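Local coordinates for cell shape-determining protein MreC (PDB 2QF4) that is involved in forming and maintaining cell shape, probably as part of the elongasome that synthesises peripheral peptidoglycan, at residues A35-L40 / S52-N57; I48-K53 / G121-A126. All blocks are in the same frame, centred on the assembly; numbering follows the deposited sequence. Where two conformers were deposited one is given.

Interaction 1. Residues A35-L40 / S52-N57; sequences ASENML and SKVEEN
Val54 packs against the Ala35 methyl, the backbone of Ala35 and Ser36, and the Glu37 side chain in a small, partly buried contact at the end of strand 46-54 in the N-terminal barrel. It joins this strand end to the loop that leads into strand 40-43. The two methyls of Val54 divide the work. Val54 CG1, anti to the backbone N (chi1 180°), lies 4.0 Å from Ala35 CB and 3.8 Å from Ala35 O. Val54 CG2 meets the backbone at Ser36 C, 3.8 Å away. Ala35 and Val54 are both buried; Ala35 also touches Leu9 of strand 6-16 and Leu163 of strand 160-166. The loop makes a type I beta turn from Ser36 to Met39, with Met39 N bonded to Ser36 O. Ser36 OG also donates to Asn38 OD1 at 2.9 Å, tilted 25° from the carbonyl plane. On the strand, Ser52 and Lys53 form a classic beta bulge opposite Ile60, just before Val54. Glu37 is exposed and has two conformers. In one of them, its bent chain crosses Val54 at about a right angle. A water there donates to Glu37 OE1 at 2.8 Å and accepts from Val54 N at 2.9 Å; with two Glu37 conformers, this bridge is doubtful.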
ATOM      1  N   ALA A  35      -8.167  12.861  -9.633  1.00 16.60           N
ATOM      2  CA  ALA A  35      -7.372  12.339  -8.523  1.00 16.02           C
ATOM      3  C   ALA A  35      -8.079  12.680  -7.212  1.00 17.04           C
ATOM      4  O   ALA A  35      -8.650  13.783  -7.063  1.00 18.67           O
ATOM      5  CB  ALA A  35      -5.982  12.936  -8.571  1.00 14.96           C
ATOM      6  N   SER A  36      -8.063  11.707  -6.291  1.00 16.68           N
ATOM      7  CA  SER A  36      -8.697  11.834  -4.974  1.00 17.46           C
ATOM      8  C   SER A  36      -7.771  11.342  -3.864  1.00 17.14           C
ATOM      9  O   SER A  36      -6.845  10.544  -4.049  1.00 16.96           O
ATOM     10  CB  SER A  36     -10.083  11.123  -4.898  1.00 17.86           C
ATOM     11  OG  SER A  36     -10.108   9.768  -5.332  1.00 21.33           O
ATOM     12  N   GLU A  37      -8.096  11.790  -2.666  1.00 17.71           N
ATOM     13  CA  GLU A  37      -7.277  11.540  -1.514  1.00 18.40           C
ATOM     14  C   GLU A  37      -7.429  10.071  -1.006  1.00 15.70           C
ATOM     15  O   GLU A  37      -6.609   9.642  -0.201  1.00 19.39           O
ATOM     16  CB  GLU A  37      -7.623  12.505  -0.338  1.00 19.82           C
ATOM     17  CG  GLU A  37      -8.564  13.703  -0.529  0.50 22.65           C
ATOM     18  CD  GLU A  37      -8.215  14.673  -1.636  0.50 23.26           C
ATOM     19  OE1 GLU A  37      -7.294  15.494  -1.474  0.50 26.37           O
ATOM     20  OE2 GLU A  37      -8.936  14.662  -2.643  0.50 24.85           O
ATOM     21  N   ASN A  38      -8.431   9.314  -1.454  1.00 17.60           N
ATOM     22  CA  ASN A  38      -8.592   7.920  -1.029  1.00 16.73           C
ATOM     23  C   ASN A  38      -7.794   6.999  -1.881  1.00 13.24           C
ATOM     24  O   ASN A  38      -7.900   5.796  -1.694  1.00 14.31           O
ATOM     25  CB  ASN A  38     -10.103   7.416  -0.959  1.00 16.60           C
ATOM     26  CG  ASN A  38     -10.773   7.138  -2.363  1.00 17.27           C
ATOM     27  OD1 ASN A  38     -10.344   7.662  -3.388  1.00 17.97           O
ATOM     28  ND2 ASN A  38     -11.834   6.293  -2.382  1.00 18.76           N
ATOM     29  N   MET A  39      -7.005   7.529  -2.851  1.00 11.68           N
ATOM     30  CA  MET A  39      -6.433   6.672  -3.842  1.00  9.88           C
ATOM     31  C   MET A  39      -5.109   6.070  -3.442  1.00  8.33           C
ATOM     32  O   MET A  39      -4.263   6.689  -2.793  1.00  8.63           O
ATOM     33  CB  MET A  39      -6.303   7.393  -5.193  1.00  9.93           C
ATOM     34  CG  MET A  39      -7.645   7.670  -5.855  1.00 12.16           C
ATOM     35  SD  MET A  39      -7.434   8.564  -7.388  1.00 13.16           S
ATOM     36  CE  MET A  39      -9.058   8.215  -8.149  1.00 16.08           C
ATOM     37  N   LEU A  40      -4.962   4.839  -3.882  1.00  8.05           N
ATOM     38  CA  LEU A  40      -3.706   4.097  -3.846  1.00  7.81           C
ATOM     39  C   LEU A  40      -3.066   4.171  -5.212  1.00  7.96           C
ATOM     40  O   LEU A  40      -3.685   4.607  -6.169  1.00  9.86           O
ATOM     41  CB  LEU A  40      -3.933   2.665  -3.362  1.00  8.65           C
ATOM     42  CG  LEU A  40      -4.337   2.548  -1.876  1.00  8.24           C
ATOM     43  CD1 LEU A  40      -4.627   1.100  -1.523  1.00 12.60           C
ATOM     44  CD2 LEU A  40      -3.199   3.075  -0.980  1.00  9.83           C
ATOM     45  N   SER A  52      -0.528  11.141  -1.199  1.00 10.77           N
ATOM     46  CA  SER A  52      -0.341  11.977  -0.028  1.00 12.61           C
ATOM     47  C   SER A  52      -0.798  13.405  -0.217  1.00 13.01           C
ATOM     48  O   SER A  52      -1.099  14.055   0.761  1.00 14.97           O
ATOM     49  CB  SER A  52       1.087  11.923   0.410  1.00 14.57           C
ATOM     50  OG  SER A  52       1.939  12.308  -0.613  1.00 15.78           O
ATOM     51  N   LYS A  53      -0.856  13.919  -1.443  1.00 13.84           N
ATOM     52  CA  LYS A  53      -1.415  15.242  -1.690  1.00 15.51           C
ATOM     53  C   LYS A  53      -1.962  15.298  -3.100  1.00 14.49           C
ATOM     54  O   LYS A  53      -1.320  14.829  -4.039  1.00 14.83           O
ATOM     55  CB  LYS A  53      -0.339  16.277  -1.532  1.00 16.77           C
ATOM     56  CG  LYS A  53      -0.817  17.698  -1.747  1.00 19.32           C
ATOM     57  CD  LYS A  53       0.223  18.660  -1.261  1.00 22.68           C
ATOM     58  CE  LYS A  53      -0.400  19.918  -0.706  1.00 28.26           C
ATOM     59  NZ  LYS A  53       0.505  21.099  -0.841  1.00 32.50           N
ATOM     60  N   VAL A  54      -3.154  15.869  -3.239  1.00 15.70           N
ATOM     61  CA  VAL A  54      -3.747  16.164  -4.528  1.00 16.06           C
ATOM     62  C   VAL A  54      -3.723  17.674  -4.752  1.00 16.83           C
ATOM     63  O   VAL A  54      -4.275  18.430  -3.934  1.00 18.24           O
ATOM     64  CB  VAL A  54      -5.188  15.648  -4.593  1.00 16.95           C
ATOM     65  CG1 VAL A  54      -5.799  15.964  -5.937  1.00 18.15           C
ATOM     66  CG2 VAL A  54      -5.225  14.123  -4.294  1.00 18.06           C
ATOM     67  N   GLU A  55      -3.079  18.113  -5.829  1.00 16.31           N
ATOM     68  CA  GLU A  55      -3.165  19.505  -6.299  1.00 17.07           C
ATOM     69  C   GLU A  55      -4.082  19.538  -7.504  1.00 16.60           C
ATOM     70  O   GLU A  55      -4.583  18.529  -7.944  1.00 16.60           O
ATOM     71  CB  GLU A  55      -1.793  20.070  -6.641  1.00 18.61           C
ATOM     72  CG  GLU A  55      -0.748  19.952  -5.531  1.00 23.41           C
ATOM     73  CD  GLU A  55      -1.051  20.776  -4.302  0.50 27.03           C
ATOM     74  OE1 GLU A  55      -0.411  21.838  -4.123  0.50 29.67           O
ATOM     75  OE2 GLU A  55      -1.914  20.351  -3.497  0.50 29.61           O
ATOM     76  N   GLU A  56      -4.338  20.729  -8.051  1.00 18.42           N
ATOM     77  CA  GLU A  56      -5.264  20.809  -9.182  1.00 17.26           C
ATOM     78  C   GLU A  56      -4.761  20.015 -10.380  1.00 15.36           C
ATOM     79  O   GLU A  56      -5.540  19.328 -11.042  1.00 16.38           O
ATOM     80  CB  GLU A  56      -5.527  22.252  -9.593  1.00 18.96           C
ATOM     81  CG  GLU A  56      -6.552  22.424 -10.731  1.00 21.18           C
ATOM     82  CD  GLU A  56      -7.962  21.997 -10.375  1.00 25.99           C
ATOM     83  OE1 GLU A  56      -8.230  21.689  -9.195  1.00 27.60           O
ATOM     84  OE2 GLU A  56      -8.818  21.981 -11.297  1.00 29.14           O
ATOM     85  N   ASN A  57      -3.447  20.066 -10.653  1.00 15.48           N
ATOM     86  CA  ASN A  57      -2.901  19.408 -11.844  1.00 15.27           C
ATOM     87  C   ASN A  57      -1.771  18.405 -11.598  1.00 14.23           C
ATOM     88  O   ASN A  57      -1.145  17.945 -12.546  1.00 15.54           O
ATOM     89  CB  ASN A  57      -2.465  20.466 -12.873  1.00 16.35           C
ATOM     90  CG  ASN A  57      -3.619  21.286 -13.369  1.00 20.20           C
ATOM     91  OD1 ASN A  57      -4.591  20.748 -13.892  1.00 23.41           O
ATOM     92  ND2 ASN A  57      -3.539  22.575 -13.180  1.00 25.31           N
TER
HETATM   93  O   HOH W   1      -4.715  16.387  -0.813  1.00 24.51           O

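Interaction 2. Residues I48-K53 / G121-A126; sequences IGSVSK and GNFNVA
Phe123 lays its ring against Ser50 and Val51, and it loses the most surface of the three. One face of the ring receives Ser50 CB in a CH-pi contact. That carbon stands 4.0 Å from the ring centroid, 20° off the normal, and is offset toward the rim near CE1 and CZ. The edge of the ring meets a different group: Val51 O lies near the ring plane, 3.6 Å from Phe123 CZ. Val51 thus takes part mainly through its backbone carbonyl, while its side chain packs on Met39, Thr59 and Leu163. The ring reaches the strand because Phe123 CG is anti to its carbonyl carbon (chi1 -67°).

The contact is buried and joins the two six-stranded antiparallel barrels of the major periplasmic domain of MreC, which has the alpha-lytic protease fold. Ser50 and Val51 sit on strand 46-54 of the first barrel. Phe123 comes from the loop between strands 114-118 and 126-137 of the second. This loop is sharply bent, with successive inverse gamma turns centred on Phe123 and Asn124; their backbone bonds, Asn124 N to Asn122 O and Val125 N to Phe123 O, are weak.

Ser50 OG makes a weak hydrogen bond to Asp71 OD2. The Leu40 side chain touches both Ser50 and Phe123. On the ring face opposite Ser50, Asn122 ND2 sits 3.3 Å above the plane, over the centre, in one of two Asn122 conformers. In that conformer ND2 is hydrogen-bonded to Glu37 O.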
ATOM      1  N   ILE A  48       2.348   0.305  -5.037  1.00  7.78           N
ATOM      2  CA  ILE A  48       3.633   1.010  -4.865  1.00  8.15           C
ATOM      3  C   ILE A  48       3.568   2.208  -3.945  1.00  7.98           C
ATOM      4  O   ILE A  48       4.601   2.690  -3.539  1.00  8.02           O
ATOM      5  CB  ILE A  48       4.303   1.334  -6.222  1.00  8.69           C
ATOM      6  CG1 ILE A  48       3.478   2.289  -7.095  1.00  9.56           C
ATOM      7  CG2 ILE A  48       4.611   0.028  -6.977  1.00 10.82           C
ATOM      8  CD1 ILE A  48       3.595   3.746  -6.696  1.00 10.31           C
ATOM      9  N   GLY A  49       2.389   2.644  -3.540  1.00  7.68           N
ATOM     10  CA  GLY A  49       2.280   3.789  -2.675  1.00  7.60           C
ATOM     11  C   GLY A  49       0.849   4.229  -2.468  1.00  7.45           C
ATOM     12  O   GLY A  49      -0.078   3.573  -2.901  1.00  7.69           O
ATOM     13  N   SER A  50       0.725   5.375  -1.808  1.00  7.46           N
ATOM     14  CA  SER A  50      -0.567   5.985  -1.455  1.00  7.98           C
ATOM     15  C   SER A  50      -0.511   7.453  -1.815  1.00  8.31           C
ATOM     16  O   SER A  50       0.551   8.063  -1.746  1.00  8.68           O
ATOM     17  CB  SER A  50      -0.874   5.792   0.032  1.00  8.76           C
ATOM     18  OG  SER A  50       0.216   6.226   0.822  1.00  9.52           O
ATOM     19  N   VAL A  51      -1.646   8.020  -2.215  1.00  8.67           N
ATOM     20  CA  VAL A  51      -1.679   9.449  -2.498  1.00  9.27           C
ATOM     21  C   VAL A  51      -1.477  10.205  -1.202  1.00 10.21           C
ATOM     22  O   VAL A  51      -2.184   9.952  -0.218  1.00 11.98           O
ATOM     23  CB  VAL A  51      -3.008   9.865  -3.192  1.00  9.62           C
ATOM     24  CG1 VAL A  51      -3.189  11.373  -3.213  1.00 11.77           C
ATOM     25  CG2 VAL A  51      -3.093   9.271  -4.599  1.00 10.96           C
ATOM     26  N   SER A  52      -0.528  11.141  -1.199  1.00 10.77           N
ATOM     27  CA  SER A  52      -0.341  11.977  -0.028  1.00 12.61           C
ATOM     28  C   SER A  52      -0.798  13.405  -0.217  1.00 13.01           C
ATOM     29  O   SER A  52      -1.099  14.055   0.761  1.00 14.97           O
ATOM     30  CB  SER A  52       1.087  11.923   0.410  1.00 14.57           C
ATOM     31  OG  SER A  52       1.939  12.308  -0.613  1.00 15.78           O
ATOM     32  N   LYS A  53      -0.856  13.919  -1.443  1.00 13.84           N
ATOM     33  CA  LYS A  53      -1.415  15.242  -1.690  1.00 15.51           C
ATOM     34  C   LYS A  53      -1.962  15.298  -3.100  1.00 14.49           C
ATOM     35  O   LYS A  53      -1.320  14.829  -4.039  1.00 14.83           O
ATOM     36  CB  LYS A  53      -0.339  16.277  -1.532  1.00 16.77           C
ATOM     37  CG  LYS A  53      -0.817  17.698  -1.747  1.00 19.32           C
ATOM     38  CD  LYS A  53       0.223  18.660  -1.261  1.00 22.68           C
ATOM     39  CE  LYS A  53      -0.400  19.918  -0.706  1.00 28.26           C
ATOM     40  NZ  LYS A  53       0.505  21.099  -0.841  1.00 32.50           N
ATOM     41  N   GLY A 121     -10.308   1.653   6.389  1.00 11.37           N
ATOM     42  CA  GLY A 121      -9.696   2.956   6.621  1.00 11.32           C
ATOM     43  C   GLY A 121      -9.836   3.868   5.420  1.00 11.09           C
ATOM     44  O   GLY A 121     -10.774   3.769   4.639  1.00 11.11           O
ATOM     45  N   ASN A 122      -8.921   4.811   5.314  1.00 10.46           N
ATOM     46  CA  ASN A 122      -9.013   5.842   4.296  1.00 10.70           C
ATOM     47  C   ASN A 122      -8.742   5.340   2.895  1.00  9.78           C
ATOM     48  O   ASN A 122      -9.401   5.764   1.943  1.00 10.26           O
ATOM     49  CB  ASN A 122      -8.052   6.992   4.618  1.00 11.75           C
ATOM     50  CG  ASN A 122      -8.076   8.116   3.542  0.50 12.30           C
ATOM     51  OD1 ASN A 122      -9.037   8.865   3.435  0.50 16.80           O
ATOM     52  ND2 ASN A 122      -7.044   8.165   2.686  0.50 13.39           N
ATOM     53  N   PHE A 123      -7.803   4.420   2.746  1.00  8.98           N
ATOM     54  CA  PHE A 123      -7.373   3.933   1.421  1.00  8.04           C
ATOM     55  C   PHE A 123      -8.183   2.692   1.139  1.00  8.36           C
ATOM     56  O   PHE A 123      -7.701   1.586   1.151  1.00  9.57           O
ATOM     57  CB  PHE A 123      -5.873   3.735   1.428  1.00  8.88           C
ATOM     58  CG  PHE A 123      -5.122   5.032   1.564  1.00  8.41           C
ATOM     59  CD1 PHE A 123      -5.001   5.881   0.485  1.00  9.26           C
ATOM     60  CD2 PHE A 123      -4.580   5.426   2.761  1.00  9.46           C
ATOM     61  CE1 PHE A 123      -4.380   7.097   0.594  1.00  9.54           C
ATOM     62  CE2 PHE A 123      -3.940   6.652   2.874  1.00 10.46           C
ATOM     63  CZ  PHE A 123      -3.849   7.486   1.785  1.00 10.36           C
ATOM     64  N   ASN A 124      -9.456   2.927   0.850  1.00  8.32           N
ATOM     65  CA  ASN A 124     -10.502   1.918   0.940  1.00  8.95           C
ATOM     66  C   ASN A 124     -10.728   1.133  -0.329  1.00  9.20           C
ATOM     67  O   ASN A 124     -11.829   0.943  -0.762  1.00 10.74           O
ATOM     68  CB  ASN A 124     -11.815   2.530   1.487  1.00  9.45           C
ATOM     69  CG  ASN A 124     -12.444   3.572   0.595  1.00  9.59           C
ATOM     70  OD1 ASN A 124     -11.793   4.153  -0.243  1.00 10.57           O
ATOM     71  ND2 ASN A 124     -13.750   3.780   0.752  1.00 12.15           N
ATOM     72  N   VAL A 125      -9.645   0.629  -0.929  1.00  9.29           N
ATOM     73  CA  VAL A 125      -9.714  -0.242  -2.089  1.00  9.74           C
ATOM     74  C   VAL A 125      -8.987  -1.533  -1.757  1.00  9.07           C
ATOM     75  O   VAL A 125      -7.788  -1.538  -1.538  1.00  9.72           O
ATOM     76  CB  VAL A 125      -9.148   0.389  -3.399  1.00 10.95           C
ATOM     77  CG1 VAL A 125      -7.899   1.185  -3.152  0.50 11.05           C
ATOM     78  CG2 VAL A 125      -8.964  -0.633  -4.494  0.50 11.58           C
ATOM     79  N   ALA A 126      -9.732  -2.619  -1.775  1.00  9.43           N
ATOM     80  CA  ALA A 126      -9.239  -3.932  -1.434  1.00  9.72           C
ATOM     81  C   ALA A 126      -8.674  -4.691  -2.637  1.00  9.70           C
ATOM     82  O   ALA A 126      -8.944  -4.351  -3.788  1.00 10.40           O
ATOM     83  CB  ALA A 126     -10.383  -4.748  -0.779  1.00 10.93           C
TER

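From the N terminus, the chain leaves strand 24-27 and passes through 35-40 into strand 40-43. It then turns back along strand 46-54. Interaction 1 closes this short loop, with 11 residues between its segments. Interaction 2 starts at residue 48, inside that loop, and ends at 121-126, so the two contacts cross rather than nest. Segments 52-57 and 48-53 overlap at Ser52 and Lys53, but neither contact uses these residues. Interaction 1 stays within the first barrel, whereas interaction 2 closes a loop of 67 residues that reaches the second. Segment 35-40 also meets both parts of interaction 2: Met39 O lies 3.0 Å from Val51 N, and Asn38 ND2 lies 3.0 Å from Asn124 OD1, both probable hydrogen bonds.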